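Local coordinates for GDSL-like protein (Roseburia intestinalis L1-82, PDB 6HFZ) that removes acetyl groups from acetylated beta-mannans as a two-domain esterase of the SGNH-hydrolase clan, at residues 84-89 and 238-243; 265-270 and 360-365; 291-296 and 329-334; 301-306 and 319-324. All blocks are in the same frame, centred on the assembly; numbering follows the deposited sequence.

Interaction 1 of 4, residues 84-89 and 238-243; sequences SQFGVA and SIRHQN
Ala89, on helix 84-96, packs its methyl group against Ser238 of strand 237-241, the two CB atoms 4.0 Å apart, and this is the close part of the contact. Val88 adds CG1, which lies 3.6 Å from Ser238 OG, a hydroxyl that also hydrogen-bonds to Tyr235 O and Ser369 OG. Around this close patch water joins the two segments. One water donates to both Gln85 O and Ser238 OG; a second accepts from Arg240 N and donates to Ala89 O at 2.8 Å, linking the helix backbone to the strand. The partly exposed Arg240 forms the looser side. It reaches across the end of segment 84-89, NE passing 3.8 Å from Ala89 O, and the bend at chi3 (-64°) turns its guanidinium to the Phe86 ring. NH1 lies near the ring plane, 3.7 Å from CE1, and meets the edge of Phe86; the planes are 65° apart. With a leucine in place of Arg240, the rim of Phe86 would probably lose the guanidinium that packs on it, and Gln242 OE1 its cationic neighbour. Helix and strand meet at 84°: the junction packs a helix of the SGNH-hydrolase fold against a face of the antiparallel sheet, here at its strand 237-241.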
loop_
_atom_site.group_PDB
_atom_site.type_symbol
_atom_site.label_atom_id
_atom_site.label_comp_id
_atom_site.label_asym_id
_atom_site.label_seq_id
_atom_site.Cartn_x
_atom_site.Cartn_y
_atom_site.Cartn_z
ATOM N N SER A 84 -2.879 2.288 -1.575
ATOM C CA SER A 84 -1.942 3.372 -1.779
ATOM C C SER A 84 -2.282 4.548 -0.860
ATOM O O SER A 84 -1.408 5.371 -0.592
ATOM C CB SER A 84 -1.904 3.811 -3.219
ATOM O OG SER A 84 -3.145 4.375 -3.626
ATOM N N GLN A 85 -3.535 4.627 -0.378
ATOM C CA GLN A 85 -3.910 5.706 0.596
ATOM C C GLN A 85 -3.149 5.482 1.920
ATOM O O GLN A 85 -2.595 6.427 2.476
ATOM C CB GLN A 85 -5.431 5.786 0.750
ATOM C CG GLN A 85 -5.911 6.932 1.631
ATOM C CD GLN A 85 -7.411 7.054 1.539
ATOM O OE1 GLN A 85 -8.082 6.232 0.913
ATOM N NE2 GLN A 85 -7.981 8.068 2.184
ATOM N N PHE A 86 -3.070 4.238 2.399
ATOM C CA PHE A 86 -2.205 3.978 3.570
ATOM C C PHE A 86 -0.729 4.118 3.172
ATOM O O PHE A 86 0.081 4.688 3.908
ATOM C CB PHE A 86 -2.551 2.644 4.188
ATOM C CG PHE A 86 -1.788 2.290 5.445
ATOM C CD1 PHE A 86 -1.356 3.262 6.337
ATOM C CD2 PHE A 86 -1.568 0.968 5.770
ATOM C CE1 PHE A 86 -0.680 2.924 7.503
ATOM C CE2 PHE A 86 -0.903 0.632 6.943
ATOM C CZ PHE A 86 -0.463 1.614 7.805
ATOM N N GLY A 87 -0.382 3.646 1.957
ATOM C CA GLY A 87 1.011 3.731 1.475
ATOM C C GLY A 87 1.636 5.123 1.555
ATOM O O GLY A 87 2.794 5.272 2.005
ATOM N N VAL A 88 0.931 6.132 1.083
ATOM C CA VAL A 88 1.490 7.506 1.099
ATOM C C VAL A 88 1.679 8.004 2.540
ATOM O O VAL A 88 2.689 8.698 2.818
ATOM C CB VAL A 88 0.692 8.496 0.211
ATOM C CG1 VAL A 88 -0.705 8.664 0.743
ATOM C CG2 VAL A 88 1.403 9.835 0.049
ATOM N N ALA A 89 0.803 7.638 3.465
ATOM C CA ALA A 89 0.889 8.060 4.900
ATOM C C ALA A 89 1.980 7.311 5.662
ATOM O O ALA A 89 2.404 7.847 6.642
ATOM C CB ALA A 89 -0.418 7.806 5.597
ATOM N N SER A 238 0.440 13.403 3.820
ATOM C CA SER A 238 -0.507 12.566 4.539
ATOM C C SER A 238 0.106 12.216 5.890
ATOM O O SER A 238 1.129 11.553 5.933
ATOM C CB SER A 238 -0.872 11.295 3.776
ATOM O OG SER A 238 -1.732 11.537 2.666
ATOM N N ILE A 239 -0.477 12.748 6.978
ATOM C CA ILE A 239 0.140 12.658 8.287
ATOM C C ILE A 239 -0.712 11.780 9.199
ATOM O O ILE A 239 -1.838 12.088 9.437
ATOM C CB ILE A 239 0.338 14.077 8.846
ATOM C CG1 ILE A 239 1.382 14.849 8.038
ATOM C CG2 ILE A 239 0.681 14.032 10.335
ATOM C CD1 ILE A 239 2.750 14.240 8.054
ATOM N N ARG A 240 -0.185 10.660 9.688
ATOM C CA ARG A 240 -0.951 9.884 10.654
ATOM C C ARG A 240 -0.859 10.535 12.043
ATOM O O ARG A 240 0.229 10.939 12.475
ATOM C CB ARG A 240 -0.402 8.477 10.839
ATOM C CG ARG A 240 -0.788 7.486 9.772
ATOM C CD ARG A 240 -0.082 6.157 9.997
ATOM N NE ARG A 240 1.378 6.222 9.884
ATOM C CZ ARG A 240 2.161 5.150 9.974
ATOM N NH1 ARG A 240 1.617 3.960 10.150
ATOM N NH2 ARG A 240 3.473 5.274 9.862
ATOM N N HIS A 241 -1.984 10.589 12.725
ATOM C CA HIS A 241 -2.107 11.013 14.141
ATOM C C HIS A 241 -2.324 9.732 14.945
ATOM O O HIS A 241 -3.365 9.057 14.799
ATOM C CB HIS A 241 -3.228 12.046 14.315
ATOM C CG HIS A 241 -2.979 13.304 13.571
ATOM N ND1 HIS A 241 -2.485 14.456 14.195
ATOM C CD2 HIS A 241 -3.084 13.600 12.256
ATOM C CE1 HIS A 241 -2.340 15.399 13.302
ATOM N NE2 HIS A 241 -2.684 14.909 12.113
ATOM N N GLN A 242 -1.328 9.382 15.746
ATOM C CA GLN A 242 -1.352 8.174 16.561
ATOM C C GLN A 242 -1.060 8.569 18.017
ATOM O O GLN A 242 -1.127 9.748 18.350
ATOM C CB GLN A 242 -0.393 7.147 15.982
ATOM C CG GLN A 242 -0.851 6.656 14.607
ATOM C CD GLN A 242 -0.094 5.484 14.052
ATOM O OE1 GLN A 242 1.046 5.613 13.598
ATOM N NE2 GLN A 242 -0.735 4.320 14.056
ATOM N N ASN A 243 -0.819 7.582 18.881
ATOM C CA ASN A 243 -0.907 7.828 20.324
ATOM C C ASN A 243 0.304 8.659 20.793
ATOM O O ASN A 243 0.277 9.080 21.919
ATOM C CB ASN A 243 -1.194 6.551 21.124
ATOM C CG ASN A 243 -0.052 5.553 21.237
ATOM O OD1 ASN A 243 1.107 5.930 21.388
ATOM N ND2 ASN A 243 -0.388 4.282 21.292
HETATM O O HOH W 1 -3.404 9.122 3.107
HETATM O O HOH W 2 2.233 9.593 8.773
#

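Interaction 2 of 4, residues 265-270 and 360-365; sequences DCFKHG and PFYLVS
A chi1 of -159° swings the Tyr362 ring away from its backbone N and against the loop 265-270, while Phe267 has CG beside its own backbone N (chi1 -51°), which carries its ring past the tyrosine toward Val364. The loop bends sharply here, Phe267 being the centre of an inverse gamma turn, and it leads into strand 271-273 of the same antiparallel sheet. Strand 361-370 has an irregularity of its own, a classic beta bulge in which Val364 and Ser365 both face Gln292. Phe267 CB sits over the middle of the Tyr362 ring, 3.9 Å from the centroid and almost on the ring normal, a CH-pi contact. The Phe267 ring itself is met at its edge by Val364, CD1 lying 3.6 Å from CG2, and Cys266 SG covers part of one of its faces.

The phenol oxygen lies against the backbone of residues 268-270. Tyr362 OH accepts a hydrogen bond from Gly270 N at 3.2 Å, and it also bonds to Asp256 OD2, so the hydroxyl ties two loop segments to the strand. Lys268 points the other way: its NZ forms a salt bridge with Asp265 OD1 at 2.9 Å and also bonds to Phe267 O, approaching that carbonyl from above its plane. Arg294, on the neighbouring strand, makes a cation-pi contact with Phe267. At Gly270 the two backbones come so close that a CB would collide with the strand, and Gly270 CA instead makes a CA-H...O contact with Leu363 O at 3.2 Å.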
loop_
_atom_site.group_PDB
_atom_site.type_symbol
_atom_site.label_atom_id
_atom_site.label_comp_id
_atom_site.label_asym_id
_atom_site.label_seq_id
_atom_site.Cartn_x
_atom_site.Cartn_y
_atom_site.Cartn_z
ATOM N N ASP A 265 2.359 -6.204 11.994
ATOM C CA ASP A 265 1.647 -6.114 13.312
ATOM C C ASP A 265 0.952 -4.744 13.354
ATOM O O ASP A 265 1.483 -3.772 13.941
ATOM C CB ASP A 265 2.678 -6.304 14.429
ATOM C CG ASP A 265 2.163 -6.336 15.860
ATOM O OD1 ASP A 265 0.934 -6.436 16.056
ATOM O OD2 ASP A 265 3.011 -6.255 16.767
ATOM N N CYS A 266 -0.186 -4.646 12.645
ATOM C CA CYS A 266 -0.657 -3.343 12.265
ATOM C C CYS A 266 -1.610 -2.741 13.310
ATOM O O CYS A 266 -1.839 -1.537 13.258
ATOM C CB CYS A 266 -1.267 -3.384 10.874
ATOM S SG CYS A 266 -2.584 -4.604 10.711
ATOM N N PHE A 267 -2.067 -3.516 14.303
ATOM C CA PHE A 267 -2.884 -2.888 15.384
ATOM C C PHE A 267 -1.953 -2.524 16.550
ATOM O O PHE A 267 -1.920 -3.212 17.574
ATOM C CB PHE A 267 -4.086 -3.768 15.706
ATOM C CG PHE A 267 -4.888 -4.162 14.491
ATOM C CD1 PHE A 267 -5.584 -3.191 13.793
ATOM C CD2 PHE A 267 -4.861 -5.453 13.988
ATOM C CE1 PHE A 267 -6.296 -3.509 12.656
ATOM C CE2 PHE A 267 -5.594 -5.778 12.839
ATOM C CZ PHE A 267 -6.306 -4.805 12.185
ATOM N N LYS A 268 -1.143 -1.489 16.300
ATOM C CA LYS A 268 -0.207 -0.917 17.231
ATOM C C LYS A 268 -0.237 0.590 17.085
ATOM O O LYS A 268 -0.632 1.102 16.027
ATOM C CB LYS A 268 1.226 -1.419 16.982
ATOM C CG LYS A 268 1.466 -2.886 17.281
ATOM C CD LYS A 268 1.427 -3.224 18.755
ATOM C CE LYS A 268 1.416 -4.717 19.041
ATOM N NZ LYS A 268 0.159 -5.340 18.621
ATOM N N HIS A 269 0.245 1.295 18.129
ATOM C CA HIS A 269 0.458 2.749 18.212
ATOM C C HIS A 269 -0.851 3.546 18.291
ATOM O O HIS A 269 -0.835 4.771 18.176
ATOM C CB HIS A 269 1.307 3.273 17.036
ATOM C CG HIS A 269 2.673 2.670 16.993
ATOM N ND1 HIS A 269 3.228 2.071 18.112
ATOM C CD2 HIS A 269 3.598 2.578 16.009
ATOM C CE1 HIS A 269 4.454 1.625 17.794
ATOM N NE2 HIS A 269 4.713 1.925 16.544
ATOM N N GLY A 270 -1.957 2.837 18.476
ATOM C CA GLY A 270 -3.232 3.486 18.542
ATOM C C GLY A 270 -3.832 3.415 19.931
ATOM O O GLY A 270 -3.144 3.541 20.941
ATOM N N PRO A 360 -11.870 -5.450 22.058
ATOM C CA PRO A 360 -12.193 -4.031 22.135
ATOM C C PRO A 360 -12.134 -3.425 20.726
ATOM O O PRO A 360 -11.642 -4.056 19.787
ATOM C CB PRO A 360 -11.078 -3.439 22.982
ATOM C CG PRO A 360 -9.910 -4.358 22.721
ATOM C CD PRO A 360 -10.504 -5.734 22.516
ATOM N N PHE A 361 -12.665 -2.205 20.594
ATOM C CA PHE A 361 -12.478 -1.429 19.376
ATOM C C PHE A 361 -11.003 -0.980 19.329
ATOM O O PHE A 361 -10.479 -0.568 20.338
ATOM C CB PHE A 361 -13.451 -0.248 19.382
ATOM C CG PHE A 361 -13.520 0.483 18.071
ATOM C CD1 PHE A 361 -12.566 1.437 17.740
ATOM C CD2 PHE A 361 -14.514 0.176 17.149
ATOM C CE1 PHE A 361 -12.630 2.091 16.509
ATOM C CE2 PHE A 361 -14.513 0.764 15.889
ATOM C CZ PHE A 361 -13.600 1.752 15.593
ATOM N N TYR A 362 -10.338 -1.087 18.163
ATOM C CA TYR A 362 -8.943 -0.590 18.001
ATOM C C TYR A 362 -8.947 0.565 16.986
ATOM O O TYR A 362 -9.125 0.344 15.794
ATOM C CB TYR A 362 -7.974 -1.714 17.579
ATOM C CG TYR A 362 -6.532 -1.351 17.897
ATOM C CD1 TYR A 362 -5.876 -0.363 17.194
ATOM C CD2 TYR A 362 -5.847 -1.966 18.947
ATOM C CE1 TYR A 362 -4.583 0.027 17.536
ATOM C CE2 TYR A 362 -4.535 -1.640 19.263
ATOM C CZ TYR A 362 -3.916 -0.616 18.576
ATOM O OH TYR A 362 -2.647 -0.245 18.931
ATOM N N LEU A 363 -8.682 1.774 17.472
ATOM C CA LEU A 363 -8.483 2.965 16.638
ATOM C C LEU A 363 -6.982 3.089 16.338
ATOM O O LEU A 363 -6.157 3.332 17.218
ATOM C CB LEU A 363 -9.044 4.174 17.397
ATOM C CG LEU A 363 -8.907 5.516 16.692
ATOM C CD1 LEU A 363 -9.682 5.546 15.359
ATOM C CD2 LEU A 363 -9.388 6.649 17.587
ATOM N N VAL A 364 -6.598 2.850 15.069
ATOM C CA VAL A 364 -5.201 2.794 14.719
ATOM C C VAL A 364 -4.660 4.216 14.483
ATOM O O VAL A 364 -3.596 4.596 14.970
ATOM C CB VAL A 364 -4.964 1.889 13.498
ATOM C CG1 VAL A 364 -3.504 1.955 13.025
ATOM C CG2 VAL A 364 -5.437 0.454 13.755
ATOM N N SER A 365 -5.367 5.054 13.714
ATOM C CA SER A 365 -4.879 6.370 13.387
ATOM C C SER A 365 -6.025 7.231 12.868
ATOM O O SER A 365 -7.014 6.695 12.388
ATOM C CB SER A 365 -3.775 6.363 12.320
ATOM O OG SER A 365 -4.316 6.205 10.982
#

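Interaction 3 of 4, residues 291-296 and 329-334; sequences VQYRKS and KLELDT
Glu331 and Lys295 meet in a salt bridge, OE1 to NZ 2.7 Å, across two antiparallel strands. Lys329 NZ reaches the same oxygen at 3.0 Å. The two ammonium groups lie on opposite faces of the carboxylate plane; in addition, Lys295 takes the anti side of OE1 and Lys329 the syn side. Together they would probably favour the charged form of the glutamate. Its OE2 takes the backbone N of Leu332, which helps fix the carboxylate's rotation.

Beside this network, Glu331 CB lies over one face of the Tyr293 ring, 4.0 Å from the centroid. Tyr293 has CG between its backbone N and carbonyl carbon (chi1 60°), which lays the ring toward the partner strand, where OH donates to Asp333 OD2 at 2.6 Å from above the carboxylate plane. A water bridges Lys295 NZ and Asp333 OD1. On the opposite face, Gln292 NE2 rests 3.5 Å from Leu330 CD2 and donates to a water that bonds to Leu330 O, while OE1 bonds to Ser365 OG.

The backbones form an antiparallel ladder of alternating hydrogen-bonded and non-hydrogen-bonded pairs, from Val291 with Asp333 to Lys295 with Lys329. Strand 288-295 is also bonded to strand 361-370 on its other edge, and so lies between the two. Leu318 of the second antiparallel sheet touches the face bearing Tyr293 and Asp333, and helix 84-96 covers Gln292, Leu330 and Leu332 through Phe86.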
loop_
_atom_site.group_PDB
_atom_site.type_symbol
_atom_site.label_atom_id
_atom_site.label_comp_id
_atom_site.label_asym_id
_atom_site.label_seq_id
_atom_site.Cartn_x
_atom_site.Cartn_y
_atom_site.Cartn_z
ATOM N N VAL A 291 -9.749 7.644 8.550
ATOM C CA VAL A 291 -9.568 6.962 9.840
ATOM C C VAL A 291 -9.243 5.490 9.606
ATOM O O VAL A 291 -9.846 4.827 8.748
ATOM C CB VAL A 291 -10.829 7.136 10.695
ATOM C CG1 VAL A 291 -12.060 6.545 10.017
ATOM C CG2 VAL A 291 -10.682 6.508 12.071
ATOM N N GLN A 292 -8.279 4.979 10.392
ATOM C CA GLN A 292 -7.915 3.589 10.348
ATOM C C GLN A 292 -8.369 2.887 11.633
ATOM O O GLN A 292 -8.154 3.413 12.714
ATOM C CB GLN A 292 -6.402 3.434 10.251
ATOM C CG GLN A 292 -5.806 3.749 8.891
ATOM C CD GLN A 292 -4.340 3.364 8.947
ATOM O OE1 GLN A 292 -3.576 3.956 9.720
ATOM N NE2 GLN A 292 -3.967 2.342 8.186
ATOM N N TYR A 293 -8.930 1.682 11.509
ATOM C CA TYR A 293 -9.458 0.945 12.652
ATOM C C TYR A 293 -9.574 -0.539 12.312
ATOM O O TYR A 293 -9.601 -0.902 11.132
ATOM C CB TYR A 293 -10.847 1.464 13.085
ATOM C CG TYR A 293 -11.939 1.381 12.025
ATOM C CD1 TYR A 293 -12.014 2.299 10.973
ATOM C CD2 TYR A 293 -12.921 0.401 12.080
ATOM C CE1 TYR A 293 -13.030 2.241 10.015
ATOM C CE2 TYR A 293 -13.926 0.317 11.116
ATOM C CZ TYR A 293 -13.980 1.234 10.080
ATOM O OH TYR A 293 -15.006 1.187 9.159
ATOM N N ARG A 294 -9.692 -1.377 13.353
ATOM C CA ARG A 294 -9.776 -2.793 13.118
ATOM C C ARG A 294 -11.211 -3.211 12.778
ATOM O O ARG A 294 -12.167 -2.835 13.463
ATOM C CB ARG A 294 -9.314 -3.585 14.344
ATOM C CG ARG A 294 -9.469 -5.101 14.216
ATOM C CD ARG A 294 -8.723 -5.777 15.367
ATOM N NE ARG A 294 -9.190 -5.415 16.703
ATOM C CZ ARG A 294 -8.436 -5.410 17.791
ATOM N NH1 ARG A 294 -7.147 -5.730 17.717
ATOM N NH2 ARG A 294 -8.924 -4.995 18.952
ATOM N N LYS A 295 -11.333 -4.082 11.763
ATOM C CA LYS A 295 -12.506 -4.881 11.530
ATOM C C LYS A 295 -12.120 -6.331 11.875
ATOM O O LYS A 295 -11.213 -6.911 11.271
ATOM C CB LYS A 295 -12.992 -4.734 10.085
ATOM C CG LYS A 295 -13.786 -3.475 9.788
ATOM C CD LYS A 295 -14.366 -3.439 8.410
ATOM C CE LYS A 295 -15.199 -2.199 8.192
ATOM N NZ LYS A 295 -15.429 -1.916 6.752
ATOM N N SER A 296 -12.794 -6.874 12.894
ATOM C CA SER A 296 -12.421 -8.086 13.591
ATOM C C SER A 296 -13.244 -9.270 13.075
ATOM O O SER A 296 -14.440 -9.177 12.900
ATOM C CB SER A 296 -12.593 -7.901 15.091
ATOM O OG SER A 296 -12.463 -9.158 15.758
ATOM N N LYS A 329 -9.152 -7.009 9.186
ATOM C CA LYS A 329 -8.769 -6.023 8.191
ATOM C C LYS A 329 -8.396 -4.734 8.919
ATOM O O LYS A 329 -9.095 -4.302 9.878
ATOM C CB LYS A 329 -9.922 -5.786 7.220
ATOM C CG LYS A 329 -9.705 -4.710 6.157
ATOM C CD LYS A 329 -10.921 -4.499 5.276
ATOM C CE LYS A 329 -10.605 -3.685 4.039
ATOM N NZ LYS A 329 -11.853 -3.253 3.365
ATOM N N LEU A 330 -7.328 -4.114 8.442
ATOM C CA LEU A 330 -6.979 -2.736 8.827
ATOM C C LEU A 330 -7.754 -1.762 7.929
ATOM O O LEU A 330 -7.304 -1.335 6.856
ATOM C CB LEU A 330 -5.467 -2.575 8.722
ATOM C CG LEU A 330 -4.956 -1.165 8.974
ATOM C CD1 LEU A 330 -5.495 -0.611 10.285
ATOM C CD2 LEU A 330 -3.456 -1.084 8.922
ATOM N N GLU A 331 -8.975 -1.408 8.362
ATOM C CA GLU A 331 -9.856 -0.623 7.544
ATOM C C GLU A 331 -9.340 0.817 7.475
ATOM O O GLU A 331 -8.792 1.356 8.459
ATOM C CB GLU A 331 -11.289 -0.715 8.058
ATOM C CG GLU A 331 -12.307 -0.031 7.142
ATOM C CD GLU A 331 -12.311 -0.568 5.714
ATOM O OE1 GLU A 331 -13.019 -1.555 5.494
ATOM O OE2 GLU A 331 -11.544 -0.053 4.835
ATOM N N LEU A 332 -9.555 1.464 6.318
ATOM C CA LEU A 332 -9.285 2.905 6.174
ATOM C C LEU A 332 -10.475 3.530 5.452
ATOM O O LEU A 332 -10.700 3.212 4.273
ATOM C CB LEU A 332 -7.984 3.112 5.408
ATOM C CG LEU A 332 -7.396 4.524 5.406
ATOM C CD1 LEU A 332 -5.921 4.491 5.050
ATOM C CD2 LEU A 332 -8.148 5.463 4.481
ATOM N N ASP A 333 -11.200 4.402 6.143
ATOM C CA ASP A 333 -12.394 5.030 5.594
ATOM C C ASP A 333 -12.114 6.502 5.391
ATOM O O ASP A 333 -11.622 7.209 6.324
ATOM C CB ASP A 333 -13.624 4.855 6.483
ATOM C CG ASP A 333 -14.230 3.472 6.609
ATOM O OD1 ASP A 333 -14.067 2.647 5.693
ATOM O OD2 ASP A 333 -14.963 3.259 7.615
ATOM N N THR A 334 -12.453 7.012 4.202
ATOM C CA THR A 334 -12.268 8.439 3.950
ATOM C C THR A 334 -13.501 9.176 4.474
ATOM O O THR A 334 -14.611 8.808 4.078
ATOM C CB THR A 334 -12.020 8.764 2.466
ATOM O OG1 THR A 334 -10.849 8.078 2.017
ATOM C CG2 THR A 334 -11.819 10.251 2.241
HETATM O O HOH W 3 -5.304 0.806 6.138
HETATM O O HOH W 4 -15.780 0.815 5.785
#

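Interaction 4 of 4, residues 301-306 and 319-324; sequences APVAEI and DANFDE
Asp319 OD1 is gripped twice by Asn321, by its backbone N and by ND2, each at 2.8 Å, and from the partner segment Val303 CG2 leans on the same oxygen at 3.7 Å. The bond from the backbone N closes an Asx turn at the end of strand 316-319. ND2 arrives on the syn side of the carboxylate, the backbone N on the anti side, and OD2 of the same aspartate is held by a salt bridge to Arg317.

The Asn321 amide also reaches across to segment 301-306, a chi1 of -63° turning it toward Ala301. OD1 accepts from Ala301 N at 2.8 Å, while ND2 gives a second hydrogen bond to Ala301 O, approaching that oxygen from above the carbonyl plane. One amide therefore bonds to both polar backbone atoms of a single residue. A leucine replacing Asn321 would probably leave Ala301 N and O without these mates and Asp319 OD1 with one donor fewer.

Next to this clasp, Ala320 N bonds to Pro302 O at 3.1 Å, extending the pairing past Val303 and Asp319, the last pair of the antiparallel ladder between strands 303-308 and 316-319. Strand 303-308 is in turn bonded to strand 342-352, and Phe361 of strand 361-370 packs against Pro302, Ala304 and Ala320. The methyl groups of Ala301 and Ala320 complete the contact, CB to CB 3.8 Å.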
loop_
_atom_site.group_PDB
_atom_site.type_symbol
_atom_site.label_atom_id
_atom_site.label_comp_id
_atom_site.label_asym_id
_atom_site.label_seq_id
_atom_site.Cartn_x
_atom_site.Cartn_y
_atom_site.Cartn_z
ATOM N N ALA A 301 -18.037 -7.443 18.186
ATOM C CA ALA A 301 -17.144 -6.338 18.488
ATOM C C ALA A 301 -17.941 -5.029 18.533
ATOM O O ALA A 301 -19.102 -4.970 18.107
ATOM C CB ALA A 301 -16.058 -6.282 17.445
ATOM N N PRO A 302 -17.362 -3.959 19.100
ATOM C CA PRO A 302 -18.050 -2.687 19.244
ATOM C C PRO A 302 -18.226 -1.944 17.924
ATOM O O PRO A 302 -17.614 -2.314 16.898
ATOM C CB PRO A 302 -17.119 -1.851 20.120
ATOM C CG PRO A 302 -16.298 -2.858 20.839
ATOM C CD PRO A 302 -16.069 -3.926 19.793
ATOM N N VAL A 303 -19.096 -0.945 17.982
ATOM C CA VAL A 303 -19.341 -0.002 16.909
ATOM C C VAL A 303 -19.028 1.380 17.451
ATOM O O VAL A 303 -19.355 1.667 18.608
ATOM C CB VAL A 303 -20.791 -0.085 16.401
ATOM C CG1 VAL A 303 -21.035 0.923 15.292
ATOM C CG2 VAL A 303 -21.149 -1.511 15.951
ATOM N N ALA A 304 -18.350 2.199 16.645
ATOM C CA ALA A 304 -18.078 3.591 16.982
ATOM C C ALA A 304 -18.666 4.511 15.914
ATOM O O ALA A 304 -19.085 4.045 14.869
ATOM C CB ALA A 304 -16.591 3.810 17.113
ATOM N N GLU A 305 -18.591 5.812 16.181
ATOM C CA GLU A 305 -18.887 6.856 15.225
ATOM C C GLU A 305 -17.735 7.867 15.269
ATOM O O GLU A 305 -17.056 8.081 16.327
ATOM C CB GLU A 305 -20.254 7.482 15.522
ATOM C CG GLU A 305 -20.243 8.470 16.674
ATOM C CD GLU A 305 -21.604 9.023 17.107
ATOM O OE1 GLU A 305 -22.577 8.913 16.297
ATOM O OE2 GLU A 305 -21.697 9.526 18.273
ATOM N N ILE A 306 -17.451 8.467 14.113
ATOM C CA ILE A 306 -16.480 9.524 13.981
ATOM C C ILE A 306 -17.214 10.787 13.473
ATOM O O ILE A 306 -18.058 10.702 12.574
ATOM C CB ILE A 306 -15.320 9.103 13.043
ATOM C CG1 ILE A 306 -14.258 10.192 12.955
ATOM C CG2 ILE A 306 -15.810 8.674 11.673
ATOM C CD1 ILE A 306 -12.922 9.702 12.446
ATOM N N ASP A 319 -17.910 0.220 12.127
ATOM C CA ASP A 319 -18.360 -1.074 12.665
ATOM C C ASP A 319 -17.208 -2.093 12.666
ATOM O O ASP A 319 -16.740 -2.539 11.616
ATOM C CB ASP A 319 -19.556 -1.582 11.865
ATOM C CG ASP A 319 -20.239 -2.814 12.427
ATOM O OD1 ASP A 319 -19.609 -3.544 13.215
ATOM O OD2 ASP A 319 -21.420 -3.019 12.073
ATOM N N ALA A 320 -16.828 -2.544 13.858
ATOM C CA ALA A 320 -15.694 -3.462 14.020
ATOM C C ALA A 320 -16.094 -4.924 13.770
ATOM O O ALA A 320 -15.248 -5.777 13.754
ATOM C CB ALA A 320 -15.067 -3.236 15.367
ATOM N N ASN A 321 -17.384 -5.186 13.499
ATOM C CA ASN A 321 -17.898 -6.502 13.174
ATOM C C ASN A 321 -17.699 -6.777 11.678
ATOM O O ASN A 321 -18.522 -6.361 10.845
ATOM C CB ASN A 321 -19.384 -6.613 13.513
ATOM C CG ASN A 321 -19.623 -6.449 14.993
ATOM O OD1 ASN A 321 -19.431 -7.397 15.743
ATOM N ND2 ASN A 321 -19.943 -5.239 15.418
ATOM N N PHE A 322 -16.604 -7.471 11.353
ATOM C CA PHE A 322 -16.236 -7.776 9.965
ATOM C C PHE A 322 -17.132 -8.899 9.446
ATOM O O PHE A 322 -17.283 -9.935 10.115
ATOM C CB PHE A 322 -14.774 -8.212 9.851
ATOM C CG PHE A 322 -14.162 -8.096 8.473
ATOM C CD1 PHE A 322 -14.694 -7.236 7.525
ATOM C CD2 PHE A 322 -12.981 -8.750 8.174
ATOM C CE1 PHE A 322 -14.099 -7.085 6.289
ATOM C CE2 PHE A 322 -12.407 -8.633 6.914
ATOM C CZ PHE A 322 -12.987 -7.819 5.969
ATOM N N ASP A 323 -17.674 -8.704 8.241
ATOM C CA ASP A 323 -18.615 -9.654 7.644
ATOM C C ASP A 323 -17.901 -10.615 6.683
ATOM O O ASP A 323 -18.558 -11.435 6.062
ATOM C CB ASP A 323 -19.761 -8.920 6.947
ATOM C CG ASP A 323 -19.336 -7.843 5.967
ATOM O OD1 ASP A 323 -18.139 -7.476 5.966
ATOM O OD2 ASP A 323 -20.216 -7.370 5.213
ATOM N N GLU A 324 -16.575 -10.507 6.550
ATOM C CA GLU A 324 -15.768 -11.433 5.743
ATOM C C GLU A 324 -14.982 -12.294 6.719
ATOM O O GLU A 324 -15.037 -12.029 7.900
ATOM C CB GLU A 324 -14.837 -10.662 4.800
ATOM C CG GLU A 324 -15.574 -9.648 3.945
ATOM C CD GLU A 324 -14.695 -8.790 3.058
ATOM O OE1 GLU A 324 -13.625 -9.274 2.647
ATOM O OE2 GLU A 324 -15.080 -7.631 2.791
#

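Overall arrangement
From the N terminus, interaction 1 comes first: it closes a loop of 148 residues between helix 84-96 of the SGNH-hydrolase fold, probably the catalytic domain, and strand 237-241, joining the two domains. Continuing through the beta domain, interaction 2 brings loop 265-270 to strand 361-370 near the C terminus and spans the rest. Within that span lies interaction 3, and within interaction 3 lies interaction 4; none of the loops cross. Strand 361-370 pairs with both 237-241 and 288-295, so interactions 1, 2 and 3 share one sheet. Interaction 4 belongs to the second antiparallel sheet, meeting interaction 3 at Ser296 and interaction 2 at Phe361.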